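Local coordinates for protein ribose-phosphate pyrophosphokinase (Thermus thermophilus, PDB 5T3O) that probably makes phosphoribosyl pyrophosphate by transferring the pyrophosphoryl group of ATP to ribose 5-phosphate, with magnesium as cofactor, at residues Ala267-Cys272 with Leu283-Leu288; Leu123-His128 with Leu143-Val148; Asp217-Thr222 with His247-Gly252; Gln8-Leu13 with Val54-Pro59. All blocks are in the same frame, centred on the assembly; numbering follows the deposited sequence.

Contact 1. Residues Ala267-Cys272 with Leu283-Leu288; sequences AATDTC and LTVAPL
Ala-267 meets Leu-283 through its methyl group, with CB 3.9 Å from Leu-283 CD2. The next residue, Ala-268, takes part through its backbone. Its O accepts a bond of 2.8 Å from Leu-283 N, and Leu-283 CD2 also lies against this oxygen. Thr-269 pairs with Leu-283 in parallel register, and its CA-H points at Leu-283 O. The pair joins strand 266-269 to strand 280-283, the outermost strand on this side of the mixed sheet within the chain. Thr-269 CG2 packs on Val-285 CG1 at 3.7 Å. Its OG1 faces the other way: it bonds to Thr-246 O and accepts from Thr-271 N, which closes an ST turn. Beyond the strand, Asp-270 reaches across with its carboxylate. CG stands between its own backbone N and carbonyl carbon (chi1 62°), and this swings the two oxygens toward residues 284 and 285. OD1 accepts from Val-285 N at 2.9 Å on its syn side, and the bond is nearly straight (169°). OD2 takes the hydroxyl of Thr-284 from above the carboxylate plane, OG1 to OD2 3.3 Å. Val-285 is the N-cap residue of helix 286-298. With an alanine in place of Asp-270, Val-285 N would probably lose its acceptor and Thr-284 OG1 this partner. Thr-271 adds a looser touch, its CG2 facing Val-285 CG2, while its OG1 bonds to His-247.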
loop_
_atom_site.group_PDB
_atom_site.type_symbol
_atom_site.label_atom_id
_atom_site.label_comp_id
_atom_site.label_asym_id
_atom_site.label_seq_id
_atom_site.Cartn_x
_atom_site.Cartn_y
_atom_site.Cartn_z
ATOM N N ALA A 267 34.879 6.766 -27.062
ATOM C CA ALA A 267 33.530 6.819 -27.617
ATOM C C ALA A 267 32.483 6.736 -26.504
ATOM O O ALA A 267 32.571 5.877 -25.626
ATOM C CB ALA A 267 33.339 5.686 -28.611
ATOM N N ALA A 268 31.505 7.638 -26.553
ATOM C CA ALA A 268 30.407 7.681 -25.580
ATOM C C ALA A 268 29.109 8.057 -26.272
ATOM O O ALA A 268 29.127 8.751 -27.285
ATOM C CB ALA A 268 30.716 8.683 -24.476
ATOM N N THR A 269 27.977 7.631 -25.713
ATOM C CA THR A 269 26.672 8.058 -26.238
ATOM C C THR A 269 26.353 9.442 -25.689
ATOM O O THR A 269 27.107 9.976 -24.872
ATOM C CB THR A 269 25.524 7.099 -25.857
ATOM O OG1 THR A 269 25.224 7.228 -24.456
ATOM C CG2 THR A 269 25.874 5.647 -26.208
ATOM N N ASP A 270 25.229 10.009 -26.121
ATOM C CA ASP A 270 24.737 11.274 -25.566
ATOM C C ASP A 270 23.645 11.090 -24.474
ATOM O O ASP A 270 22.767 11.940 -24.340
ATOM C CB ASP A 270 24.299 12.250 -26.688
ATOM C CG ASP A 270 23.146 11.731 -27.539
ATOM O OD1 ASP A 270 22.877 10.513 -27.519
ATOM O OD2 ASP A 270 22.514 12.550 -28.247
ATOM N N THR A 271 23.724 10.009 -23.686
ATOM C CA THR A 271 22.865 9.852 -22.501
ATOM C C THR A 271 23.131 10.986 -21.510
ATOM O O THR A 271 22.195 11.562 -20.952
ATOM C CB THR A 271 23.056 8.502 -21.780
ATOM O OG1 THR A 271 24.438 8.290 -21.491
ATOM C CG2 THR A 271 22.525 7.350 -22.620
ATOM N N CYS A 272 24.410 11.300 -21.315
ATOM C CA CYS A 272 24.849 12.495 -20.599
ATOM C C CYS A 272 25.277 13.547 -21.627
ATOM O O CYS A 272 25.795 13.178 -22.682
ATOM C CB CYS A 272 26.017 12.138 -19.692
ATOM S SG CYS A 272 25.725 10.649 -18.706
ATOM N N LEU A 283 28.234 9.368 -29.865
ATOM C CA LEU A 283 27.267 8.680 -30.736
ATOM C C LEU A 283 25.831 8.980 -30.305
ATOM O O LEU A 283 25.442 8.643 -29.189
ATOM C CB LEU A 283 27.475 7.158 -30.684
ATOM C CG LEU A 283 28.868 6.530 -30.838
ATOM C CD1 LEU A 283 29.664 7.225 -31.936
ATOM C CD2 LEU A 283 29.652 6.513 -29.532
ATOM N N THR A 284 25.039 9.594 -31.182
ATOM C CA THR A 284 23.659 9.947 -30.833
ATOM C C THR A 284 22.819 8.674 -30.657
ATOM O O THR A 284 22.875 7.770 -31.495
ATOM C CB THR A 284 23.019 10.932 -31.851
ATOM O OG1 THR A 284 21.830 11.510 -31.289
ATOM C CG2 THR A 284 22.689 10.259 -33.194
ATOM N N VAL A 285 22.106 8.586 -29.530
ATOM C CA VAL A 285 21.122 7.514 -29.286
ATOM C C VAL A 285 19.693 8.060 -29.245
ATOM O O VAL A 285 18.770 7.340 -28.871
ATOM C CB VAL A 285 21.429 6.684 -28.003
ATOM C CG1 VAL A 285 22.754 5.955 -28.141
ATOM C CG2 VAL A 285 21.415 7.530 -26.727
ATOM N N ALA A 286 19.511 9.317 -29.649
ATOM C CA ALA A 286 18.186 9.924 -29.730
ATOM C C ALA A 286 17.227 9.188 -30.683
ATOM O O ALA A 286 16.044 9.058 -30.355
ATOM C CB ALA A 286 18.288 11.397 -30.109
ATOM N N PRO A 287 17.725 8.713 -31.858
ATOM C CA PRO A 287 16.869 7.905 -32.746
ATOM C C PRO A 287 16.428 6.572 -32.135
ATOM O O PRO A 287 15.300 6.136 -32.371
ATOM C CB PRO A 287 17.760 7.652 -33.977
ATOM C CG PRO A 287 18.785 8.736 -33.943
ATOM C CD PRO A 287 19.039 8.978 -32.480
ATOM N N LEU A 288 17.316 5.937 -31.372
ATOM C CA LEU A 288 16.988 4.703 -30.664
ATOM C C LEU A 288 15.934 4.920 -29.552
ATOM O O LEU A 288 14.967 4.158 -29.462
ATOM C CB LEU A 288 18.260 4.077 -30.094
ATOM C CG LEU A 288 18.155 2.740 -29.365
ATOM C CD1 LEU A 288 17.419 1.696 -30.193
ATOM C CD2 LEU A 288 19.547 2.249 -29.006
#

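Contact 2. Residues Leu123-His128 with Leu143-Val148. With ADP (adenosine-5'-diphosphate), chain D.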
loop_
_atom_site.group_PDB
_atom_site.type_symbol
_atom_site.label_atom_id
_atom_site.label_comp_id
_atom_site.label_asym_id
_atom_site.label_seq_id
_atom_site.Cartn_x
_atom_site.Cartn_y
_atom_site.Cartn_z
ATOM N N LEU A 123 12.043 3.978 -18.876
ATOM C CA LEU A 123 12.802 3.701 -20.091
ATOM C C LEU A 123 14.248 4.154 -19.852
ATOM O O LEU A 123 14.500 5.336 -19.623
ATOM C CB LEU A 123 12.195 4.466 -21.268
ATOM C CG LEU A 123 12.345 3.937 -22.703
ATOM C CD1 LEU A 123 12.337 5.108 -23.671
ATOM C CD2 LEU A 123 13.568 3.061 -22.941
ATOM N N THR A 124 15.190 3.216 -19.907
ATOM C CA THR A 124 16.591 3.506 -19.590
ATOM C C THR A 124 17.566 2.732 -20.493
ATOM O O THR A 124 17.174 1.778 -21.170
ATOM C CB THR A 124 16.868 3.222 -18.097
ATOM O OG1 THR A 124 18.139 3.762 -17.723
ATOM C CG2 THR A 124 16.824 1.720 -17.785
ATOM N N MET A 125 18.829 3.159 -20.506
ATOM C CA MET A 125 19.873 2.510 -21.313
ATOM C C MET A 125 21.052 2.086 -20.449
ATOM O O MET A 125 21.520 2.864 -19.621
ATOM C CB MET A 125 20.346 3.450 -22.418
ATOM C CG MET A 125 21.352 2.830 -23.383
ATOM S SD MET A 125 21.710 3.924 -24.761
ATOM C CE MET A 125 20.266 3.660 -25.789
ATOM N N THR A 126 21.505 0.845 -20.638
ATOM C CA THR A 126 22.729 0.308 -20.010
ATOM C C THR A 126 22.866 0.612 -18.505
ATOM O O THR A 126 23.604 1.518 -18.094
ATOM C CB THR A 126 24.015 0.768 -20.763
ATOM O OG1 THR A 126 23.850 0.601 -22.176
ATOM C CG2 THR A 126 25.224 -0.042 -20.316
ATOM N N LEU A 127 22.137 -0.159 -17.703
ATOM C CA LEU A 127 22.226 -0.107 -16.253
ATOM C C LEU A 127 23.491 -0.821 -15.804
ATOM O O LEU A 127 23.879 -1.828 -16.395
ATOM C CB LEU A 127 20.992 -0.758 -15.618
ATOM C CG LEU A 127 19.641 -0.107 -15.931
ATOM C CD1 LEU A 127 18.495 -1.030 -15.540
ATOM C CD2 LEU A 127 19.513 1.235 -15.232
ATOM N N HIS A 128 24.119 -0.295 -14.751
ATOM C CA HIS A 128 25.391 -0.807 -14.215
ATOM C C HIS A 128 25.416 -2.319 -13.963
ATOM O O HIS A 128 26.440 -2.969 -14.187
ATOM C CB HIS A 128 25.748 -0.058 -12.919
ATOM C CG HIS A 128 26.965 -0.587 -12.224
ATOM N ND1 HIS A 128 28.244 -0.351 -12.680
ATOM C CD2 HIS A 128 27.094 -1.356 -11.116
ATOM C CE1 HIS A 128 29.109 -0.946 -11.878
ATOM N NE2 HIS A 128 28.437 -1.563 -10.922
ATOM N N LEU A 143 17.053 -0.472 -22.782
ATOM C CA LEU A 143 17.725 -0.337 -24.084
ATOM C C LEU A 143 19.213 -0.713 -24.029
ATOM O O LEU A 143 19.903 -0.405 -23.053
ATOM C CB LEU A 143 17.580 1.091 -24.624
ATOM C CG LEU A 143 16.327 1.473 -25.424
ATOM C CD1 LEU A 143 15.079 0.688 -25.038
ATOM C CD2 LEU A 143 16.088 2.974 -25.330
ATOM N N SER A 144 19.693 -1.374 -25.087
ATOM C CA SER A 144 21.089 -1.823 -25.181
ATOM C C SER A 144 21.895 -0.888 -26.085
ATOM O O SER A 144 21.376 -0.378 -27.078
ATOM C CB SER A 144 21.161 -3.263 -25.700
ATOM O OG SER A 144 22.383 -3.870 -25.314
ATOM N N ALA A 145 23.156 -0.664 -25.716
ATOM C CA ALA A 145 24.075 0.204 -26.472
ATOM C C ALA A 145 24.923 -0.548 -27.520
ATOM O O ALA A 145 25.556 0.092 -28.364
ATOM C CB ALA A 145 24.986 0.950 -25.509
ATOM N N GLU A 146 24.925 -1.884 -27.463
ATOM C CA GLU A 146 25.732 -2.738 -28.356
ATOM C C GLU A 146 25.650 -2.411 -29.868
ATOM O O GLU A 146 26.684 -2.428 -30.534
ATOM C CB GLU A 146 25.416 -4.224 -28.097
ATOM C CG GLU A 146 26.228 -5.223 -28.912
ATOM C CD GLU A 146 25.755 -6.651 -28.706
ATOM O OE1 GLU A 146 25.651 -7.081 -27.536
ATOM O OE2 GLU A 146 25.486 -7.341 -29.714
ATOM N N PRO A 147 24.439 -2.128 -30.409
ATOM C CA PRO A 147 24.331 -1.736 -31.828
ATOM C C PRO A 147 25.142 -0.499 -32.230
ATOM O O PRO A 147 25.866 -0.542 -33.225
ATOM C CB PRO A 147 22.835 -1.455 -32.007
ATOM C CG PRO A 147 22.176 -2.312 -30.992
ATOM C CD PRO A 147 23.103 -2.326 -29.809
ATOM N N VAL A 148 25.028 0.576 -31.454
ATOM C CA VAL A 148 25.656 1.862 -31.792
ATOM C C VAL A 148 27.169 1.871 -31.478
ATOM O O VAL A 148 27.934 2.606 -32.114
ATOM C CB VAL A 148 24.917 3.035 -31.099
ATOM C CG1 VAL A 148 25.543 4.376 -31.458
ATOM C CG2 VAL A 148 23.438 3.027 -31.486
HETATM P PB ADP D . 31.561 -2.501 -9.549
HETATM O O1B ADP D . 30.260 -3.167 -9.923
HETATM O O2B ADP D . 31.590 -1.001 -9.755
HETATM O O3B ADP D . 32.784 -3.224 -10.062
HETATM P PA ADP D . 32.622 -1.949 -6.982
HETATM O O1A ADP D . 33.938 -1.808 -7.705
HETATM O O2A ADP D . 32.589 -2.663 -5.647
HETATM O O3A ADP D . 31.592 -2.721 -7.952
HETATM O "O5'" ADP D . 31.979 -0.466 -6.865
HETATM C "C5'" ADP D . 31.103 -0.060 -5.808
HETATM C "C4'" ADP D . 31.805 0.948 -4.899
HETATM O "O4'" ADP D . 31.728 2.238 -5.512
HETATM C "C3'" ADP D . 31.185 1.075 -3.507
HETATM O "O3'" ADP D . 31.902 0.346 -2.505
HETATM C "C2'" ADP D . 31.200 2.562 -3.218
HETATM O "O2'" ADP D . 32.367 2.963 -2.482
HETATM C "C1'" ADP D . 31.185 3.194 -4.605
HETATM N N9 ADP D . 29.813 3.573 -5.041
HETATM C C8 ADP D . 28.631 3.026 -4.648
HETATM N N7 ADP D . 27.589 3.645 -5.249
HETATM C C5 ADP D . 28.094 4.604 -6.044
HETATM C C6 ADP D . 27.544 5.621 -6.962
HETATM N N6 ADP D . 26.218 5.712 -7.134
HETATM N N1 ADP D . 28.396 6.443 -7.626
HETATM C C2 ADP D . 29.736 6.341 -7.455
HETATM N N3 ADP D . 30.301 5.433 -6.627
HETATM C C4 ADP D . 29.556 4.552 -5.913
HETATM O O HOH W 1 23.928 -2.578 -22.978
#
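Leu-123 and Leu-143 meet unusually tightly, with CD2 of one only 3.5 Å from CD2 of the other. Leu-143 CD1 is equally near, so the Leu-123 methyl sits against both tips of the Leu-143 fork. Leu-123 CG lies roughly anti to the backbone N (chi1 -153°), which carries the methyl across to its neighbour. Beside this pair, Met-125 and Leu-143 form a parallel bridge between strands 121-125 and 140-143, the latter the outermost strand on its side of the five-stranded sheet. Leu-143 N donates to Thr-124 O at 2.8 Å, and Thr-126 N donates to Leu-143 O at 3.2 Å. The Met-125 side chain crosses Leu-143 at about a right angle. It bends at chi3 (-79°) and brings CE to 3.9 Å from Leu-143 CB. Thr-126 OG1 lies 3.5 Å from Ala-145 CB and bonds to Thr-246 OG1. A water links the same hydroxyl to Ser-144 OG. Past the strand end the chain leads to His-128 in the ADP pocket. His-128 NE2 donates to ADP O1B at 2.6 Å, with the phosphate oxygen at the ring edge, near its plane. ND1 bonds to Asp-218 OD2. A leucine in place of His-128 would probably leave O1B without this donor and Asp-218 OD2 without this partner. The imidazole bridges the Asp-218 carboxylate and a beta-phosphate oxygen, and the second-shell Asp-218 is likely to fix the turn of the ring that meets the nucleotide.

Contact 3. Residues Asp217-Thr222 with His247-Gly252. With SO4 (sulfate ion), chain F.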
loop_
_atom_site.group_PDB
_atom_site.type_symbol
_atom_site.label_atom_id
_atom_site.label_comp_id
_atom_site.label_asym_id
_atom_site.label_seq_id
_atom_site.Cartn_x
_atom_site.Cartn_y
_atom_site.Cartn_z
ATOM N N ASP A 217 33.008 -0.639 -21.887
ATOM C CA ASP A 217 32.605 -0.435 -20.493
ATOM C C ASP A 217 31.200 0.177 -20.433
ATOM O O ASP A 217 30.743 0.788 -21.399
ATOM C CB ASP A 217 33.639 0.470 -19.791
ATOM C CG ASP A 217 33.813 0.157 -18.299
ATOM O OD1 ASP A 217 33.314 -0.879 -17.806
ATOM O OD2 ASP A 217 34.487 0.961 -17.617
ATOM N N ASP A 218 30.513 -0.005 -19.305
ATOM C CA ASP A 218 29.193 0.616 -19.106
ATOM C C ASP A 218 29.273 2.144 -19.055
ATOM O O ASP A 218 28.480 2.825 -19.701
ATOM C CB ASP A 218 28.455 0.043 -17.872
ATOM C CG ASP A 218 29.213 0.234 -16.556
ATOM O OD1 ASP A 218 30.465 0.230 -16.557
ATOM O OD2 ASP A 218 28.539 0.368 -15.511
ATOM N N GLU A 219 30.250 2.670 -18.319
ATOM C CA GLU A 219 30.389 4.115 -18.128
ATOM C C GLU A 219 31.828 4.547 -17.835
ATOM O O GLU A 219 32.648 3.750 -17.375
ATOM C CB GLU A 219 29.486 4.578 -16.980
ATOM C CG GLU A 219 29.833 4.023 -15.605
ATOM C CD GLU A 219 29.164 4.805 -14.487
ATOM O OE1 GLU A 219 29.858 5.602 -13.817
ATOM O OE2 GLU A 219 27.941 4.634 -14.291
ATOM N N ILE A 220 32.103 5.827 -18.086
ATOM C CA ILE A 220 33.383 6.452 -17.740
ATOM C C ILE A 220 33.092 7.672 -16.856
ATOM O O ILE A 220 32.564 8.677 -17.337
ATOM C CB ILE A 220 34.167 6.871 -19.010
ATOM C CG1 ILE A 220 34.404 5.664 -19.933
ATOM C CG2 ILE A 220 35.505 7.496 -18.631
ATOM C CD1 ILE A 220 34.705 6.037 -21.372
ATOM N N SER A 221 33.439 7.571 -15.572
ATOM C CA SER A 221 33.216 8.652 -14.601
ATOM C C SER A 221 34.485 9.479 -14.418
ATOM O O SER A 221 34.609 10.543 -15.028
ATOM C CB SER A 221 32.691 8.110 -13.258
ATOM O OG SER A 221 31.280 7.986 -13.266
ATOM N N THR A 222 35.415 8.993 -13.591
ATOM C CA THR A 222 36.715 9.658 -13.381
ATOM C C THR A 222 37.753 9.275 -14.442
ATOM O O THR A 222 38.811 9.906 -14.521
ATOM C CB THR A 222 37.313 9.366 -11.979
ATOM O OG1 THR A 222 37.588 7.967 -11.825
ATOM C CG2 THR A 222 36.375 9.829 -10.877
ATOM N N HIS A 247 27.864 5.460 -21.211
ATOM C CA HIS A 247 27.663 6.706 -20.462
ATOM C C HIS A 247 28.930 7.563 -20.350
ATOM O O HIS A 247 29.868 7.220 -19.624
ATOM C CB HIS A 247 27.100 6.389 -19.080
ATOM C CG HIS A 247 25.859 5.552 -19.125
ATOM N ND1 HIS A 247 24.705 5.975 -19.746
ATOM C CD2 HIS A 247 25.593 4.319 -18.635
ATOM C CE1 HIS A 247 23.781 5.041 -19.634
ATOM N NE2 HIS A 247 24.294 4.024 -18.967
ATOM N N GLY A 248 28.933 8.680 -21.078
ATOM C CA GLY A 248 30.039 9.633 -21.055
ATOM C C GLY A 248 29.846 10.627 -19.935
ATOM O O GLY A 248 29.454 11.769 -20.183
ATOM N N VAL A 249 30.132 10.194 -18.706
ATOM C CA VAL A 249 29.848 11.008 -17.508
ATOM C C VAL A 249 30.887 12.125 -17.438
ATOM O O VAL A 249 30.531 13.307 -17.406
ATOM C CB VAL A 249 29.840 10.187 -16.188
ATOM C CG1 VAL A 249 29.325 11.040 -15.029
ATOM C CG2 VAL A 249 28.994 8.922 -16.319
ATOM N N TYR A 250 32.160 11.726 -17.443
ATOM C CA TYR A 250 33.303 12.640 -17.587
ATOM C C TYR A 250 33.329 13.731 -16.514
ATOM O O TYR A 250 32.946 14.882 -16.762
ATOM C CB TYR A 250 33.343 13.259 -19.000
ATOM C CG TYR A 250 33.450 12.275 -20.167
ATOM C CD1 TYR A 250 34.255 11.132 -20.093
ATOM C CD2 TYR A 250 32.761 12.512 -21.364
ATOM C CE1 TYR A 250 34.354 10.249 -21.163
ATOM C CE2 TYR A 250 32.858 11.633 -22.441
ATOM C CZ TYR A 250 33.657 10.503 -22.335
ATOM O OH TYR A 250 33.766 9.624 -23.393
ATOM N N VAL A 251 33.789 13.340 -15.326
ATOM C CA VAL A 251 33.869 14.233 -14.166
ATOM C C VAL A 251 35.210 14.079 -13.458
ATOM O O VAL A 251 35.936 13.107 -13.684
ATOM C CB VAL A 251 32.729 13.966 -13.147
ATOM C CG1 VAL A 251 31.380 14.343 -13.745
ATOM C CG2 VAL A 251 32.732 12.514 -12.668
ATOM N N GLY A 252 35.511 15.038 -12.583
ATOM C CA GLY A 252 36.748 15.032 -11.804
ATOM C C GLY A 252 37.955 15.191 -12.718
ATOM O O GLY A 252 37.982 16.120 -13.529
HETATM S S SO4 F . 35.833 5.349 -13.225
HETATM O O1 SO4 F . 35.215 5.660 -14.534
HETATM O O2 SO4 F . 37.302 5.309 -13.396
HETATM O O3 SO4 F . 35.395 4.040 -12.681
HETATM O O4 SO4 F . 35.465 6.415 -12.267
#
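Ser-221 O and Val-251 N form a nearly straight bond of 2.9 Å (178°). Ile-220 O accepts from Tyr-250 N at 3.1 Å, and Val-249 N adds a weak bond to the same oxygen. Further back, Ile-220 N donates to His-247 O at 3.0 Å, and His-247 N to Asp-218 O. Glu-219 and His-247 therefore pair as a short parallel bridge, placed just after the chain turns a corner at Asp-218. These bonds hold the loop that carries a sulfate, probably from the crystallisation medium. Ser-221 N donates to SO4 O1 at 2.8 Å. Thr-222 gives SO4 O4 two bonds, one from N and one from OG1 at 2.7 Å; its OG1 stands between the backbone N and the carbonyl carbon (chi1 63°), on the side of the anion. Ser-221 OG turns instead to Glu-219 OE1, at 2.8 Å, while Glu-219 OE2 bonds to Tyr-89 OH. Glu-219 CB rests at the edge of the His-247 ring, and Ile-220 CG2 lies 3.9 Å from Tyr-250 CE1. Gly-248 CA sits over one face of the Tyr-250 ring, where a side chain on the glycine would collide with that ring. Segment 217-222 resembles the phosphate-binding loop of type I phosphoribosyltransferases. Its backbone N-H groups and a threonine hydroxyl grip the sulfate, consistent with a site for the 5-phosphate of ribose 5-phosphate.

Contact 4. Residues Gln8-Leu13 with Val54-Pro59; sequences QSNRPL and VQSFVP
Ser-9 and Gln-55 supply most of the hydrogen bonds here. Gln-55 OE1 accepts twice from Ser-9, from OG at 2.7 Å and from N at 3.2 Å. Both donors come from the same face of the amide, well above its plane. The Ser-9 hydroxyl is used twice as well, since it also accepts from Ser-56 N at 2.8 Å. Its OG stands between the backbone N and the carbonyl carbon (chi1 69°), from where it reaches both partners. Gln-55 bends at chi2 (89°) to bring its amide back over Ser-9, while NE2 bonds to Glu-67 and to the carbonyl of His-64. The contact lies just past the C-terminal ends of strands 2-6 and 50-54, neighbours in the five-stranded parallel sheet, where the loop before helix 11-19 passes. Asn-10 is the N-cap of that helix, its OD1 accepting from Leu-13 N at 3.3 Å. Its ND2 and Ser-56 OG both donate to Thr-271 O. One water bridges the segments: it donates to Val-54 O at 2.9 Å and takes a weak bond from Asn-10 N. In the packing, Ser-9 CB comes to 3.1 Å from Ser-56 O.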
loop_
_atom_site.group_PDB
_atom_site.type_symbol
_atom_site.label_atom_id
_atom_site.label_comp_id
_atom_site.label_asym_id
_atom_site.label_seq_id
_atom_site.Cartn_x
_atom_site.Cartn_y
_atom_site.Cartn_z
ATOM N N GLN A 8 16.131 19.694 -16.883
ATOM C CA GLN A 8 17.280 20.542 -17.222
ATOM C C GLN A 8 18.576 19.752 -17.454
ATOM O O GLN A 8 19.593 20.348 -17.805
ATOM C CB GLN A 8 17.508 21.566 -16.105
ATOM C CG GLN A 8 16.349 22.536 -15.913
ATOM C CD GLN A 8 16.611 23.637 -14.887
ATOM O OE1 GLN A 8 15.859 24.611 -14.826
ATOM N NE2 GLN A 8 17.667 23.498 -14.079
ATOM N N SER A 9 18.540 18.430 -17.264
ATOM C CA SER A 9 19.749 17.601 -17.267
ATOM C C SER A 9 20.341 17.323 -18.653
ATOM O O SER A 9 21.561 17.161 -18.783
ATOM C CB SER A 9 19.480 16.260 -16.578
ATOM O OG SER A 9 18.595 15.443 -17.331
ATOM N N ASN A 10 19.479 17.216 -19.667
ATOM C CA ASN A 10 19.907 16.889 -21.023
ATOM C C ASN A 10 18.802 17.235 -22.020
ATOM O O ASN A 10 18.287 16.357 -22.717
ATOM C CB ASN A 10 20.305 15.398 -21.113
ATOM C CG ASN A 10 21.239 15.092 -22.284
ATOM O OD1 ASN A 10 21.381 15.875 -23.216
ATOM N ND2 ASN A 10 21.876 13.938 -22.229
ATOM N N ARG A 11 18.445 18.522 -22.067
ATOM C CA ARG A 11 17.464 19.048 -23.028
ATOM C C ARG A 11 17.822 18.820 -24.510
ATOM O O ARG A 11 16.912 18.651 -25.326
ATOM C CB ARG A 11 17.205 20.544 -22.796
ATOM C CG ARG A 11 15.988 21.089 -23.531
ATOM C CD ARG A 11 15.964 22.603 -23.535
ATOM N NE ARG A 11 14.788 23.120 -24.239
ATOM C CZ ARG A 11 13.546 23.164 -23.747
ATOM N NH1 ARG A 11 13.266 22.713 -22.520
ATOM N NH2 ARG A 11 12.562 23.664 -24.495
ATOM N N PRO A 12 19.129 18.850 -24.868
ATOM C CA PRO A 12 19.515 18.488 -26.242
ATOM C C PRO A 12 19.124 17.062 -26.650
ATOM O O PRO A 12 18.539 16.880 -27.714
ATOM C CB PRO A 12 21.041 18.657 -26.233
ATOM C CG PRO A 12 21.268 19.741 -25.237
ATOM C CD PRO A 12 20.254 19.488 -24.152
ATOM N N LEU A 13 19.438 16.073 -25.814
ATOM C CA LEU A 13 19.029 14.691 -26.074
ATOM C C LEU A 13 17.519 14.572 -26.277
ATOM O O LEU A 13 17.070 13.897 -27.199
ATOM C CB LEU A 13 19.475 13.762 -24.943
ATOM C CG LEU A 13 19.005 12.299 -25.021
ATOM C CD1 LEU A 13 19.475 11.613 -26.299
ATOM C CD2 LEU A 13 19.470 11.525 -23.804
ATOM N N VAL A 54 12.087 13.088 -19.823
ATOM C CA VAL A 54 13.502 12.760 -20.005
ATOM C C VAL A 54 14.369 13.466 -18.966
ATOM O O VAL A 54 14.384 14.685 -18.889
ATOM C CB VAL A 54 14.005 13.148 -21.420
ATOM C CG1 VAL A 54 15.467 12.768 -21.602
ATOM C CG2 VAL A 54 13.173 12.456 -22.484
ATOM N N GLN A 55 15.099 12.690 -18.181
ATOM C CA GLN A 55 16.057 13.245 -17.229
ATOM C C GLN A 55 17.159 12.248 -16.997
ATOM O O GLN A 55 16.896 11.118 -16.617
ATOM C CB GLN A 55 15.390 13.559 -15.885
ATOM C CG GLN A 55 16.267 14.337 -14.909
ATOM C CD GLN A 55 16.124 15.833 -15.091
ATOM O OE1 GLN A 55 16.285 16.351 -16.192
ATOM N NE2 GLN A 55 15.791 16.531 -14.020
ATOM N N SER A 56 18.396 12.676 -17.212
ATOM C CA SER A 56 19.547 11.876 -16.836
ATOM C C SER A 56 20.070 12.364 -15.503
ATOM O O SER A 56 19.862 13.515 -15.128
ATOM C CB SER A 56 20.632 11.977 -17.899
ATOM O OG SER A 56 20.149 11.450 -19.114
ATOM N N PHE A 57 20.767 11.479 -14.809
ATOM C CA PHE A 57 21.313 11.763 -13.491
ATOM C C PHE A 57 22.743 12.329 -13.641
ATOM O O PHE A 57 23.723 11.651 -13.359
ATOM C CB PHE A 57 21.299 10.488 -12.632
ATOM C CG PHE A 57 19.938 10.125 -12.076
ATOM C CD1 PHE A 57 18.858 9.865 -12.917
ATOM C CD2 PHE A 57 19.741 10.017 -10.698
ATOM C CE1 PHE A 57 17.615 9.528 -12.393
ATOM C CE2 PHE A 57 18.499 9.675 -10.179
ATOM C CZ PHE A 57 17.439 9.429 -11.025
ATOM N N VAL A 58 22.819 13.575 -14.099
ATOM C CA VAL A 58 24.079 14.304 -14.332
ATOM C C VAL A 58 24.190 15.386 -13.243
ATOM O O VAL A 58 23.183 15.748 -12.664
ATOM C CB VAL A 58 24.065 14.895 -15.767
ATOM C CG1 VAL A 58 25.140 15.955 -16.003
ATOM C CG2 VAL A 58 24.232 13.768 -16.771
ATOM N N PRO A 59 25.412 15.870 -12.925
ATOM C CA PRO A 59 25.521 16.988 -11.970
ATOM C C PRO A 59 24.771 18.278 -12.383
ATOM O O PRO A 59 24.846 18.652 -13.559
ATOM C CB PRO A 59 27.029 17.244 -11.927
ATOM C CG PRO A 59 27.635 15.897 -12.150
ATOM C CD PRO A 59 26.695 15.148 -13.054
HETATM O O HOH W 2 16.616 16.072 -19.999
#

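Contact 1 touches the other three. Thr-271 OG1 is 2.9 Å from His-247 ND1 of contact 3, and Thr-271 O is 2.7 Å from Asn-10 ND2 and 2.8 Å from Ser-56 OG of contact 4. Its Leu-288 packs on Met-125 of contact 2, CD2 to CE 3.6 Å. Contacts 2 and 3 meet twice: His-247 NE2 is 2.7 Å from Thr-126 O, and Asp-218 OD2 is 2.9 Å from His-128 ND1. These two contacts reach the ligands, contact 2 the ADP and contact 3 the sulfate. Contact 4 lies farther off, the Ser-56 side chain about 14 Å from a bound ADP. The bonds of Thr-271 to contact 4 and those of His-247 and Asp-218 to contact 2 join the halves built on the two sheets.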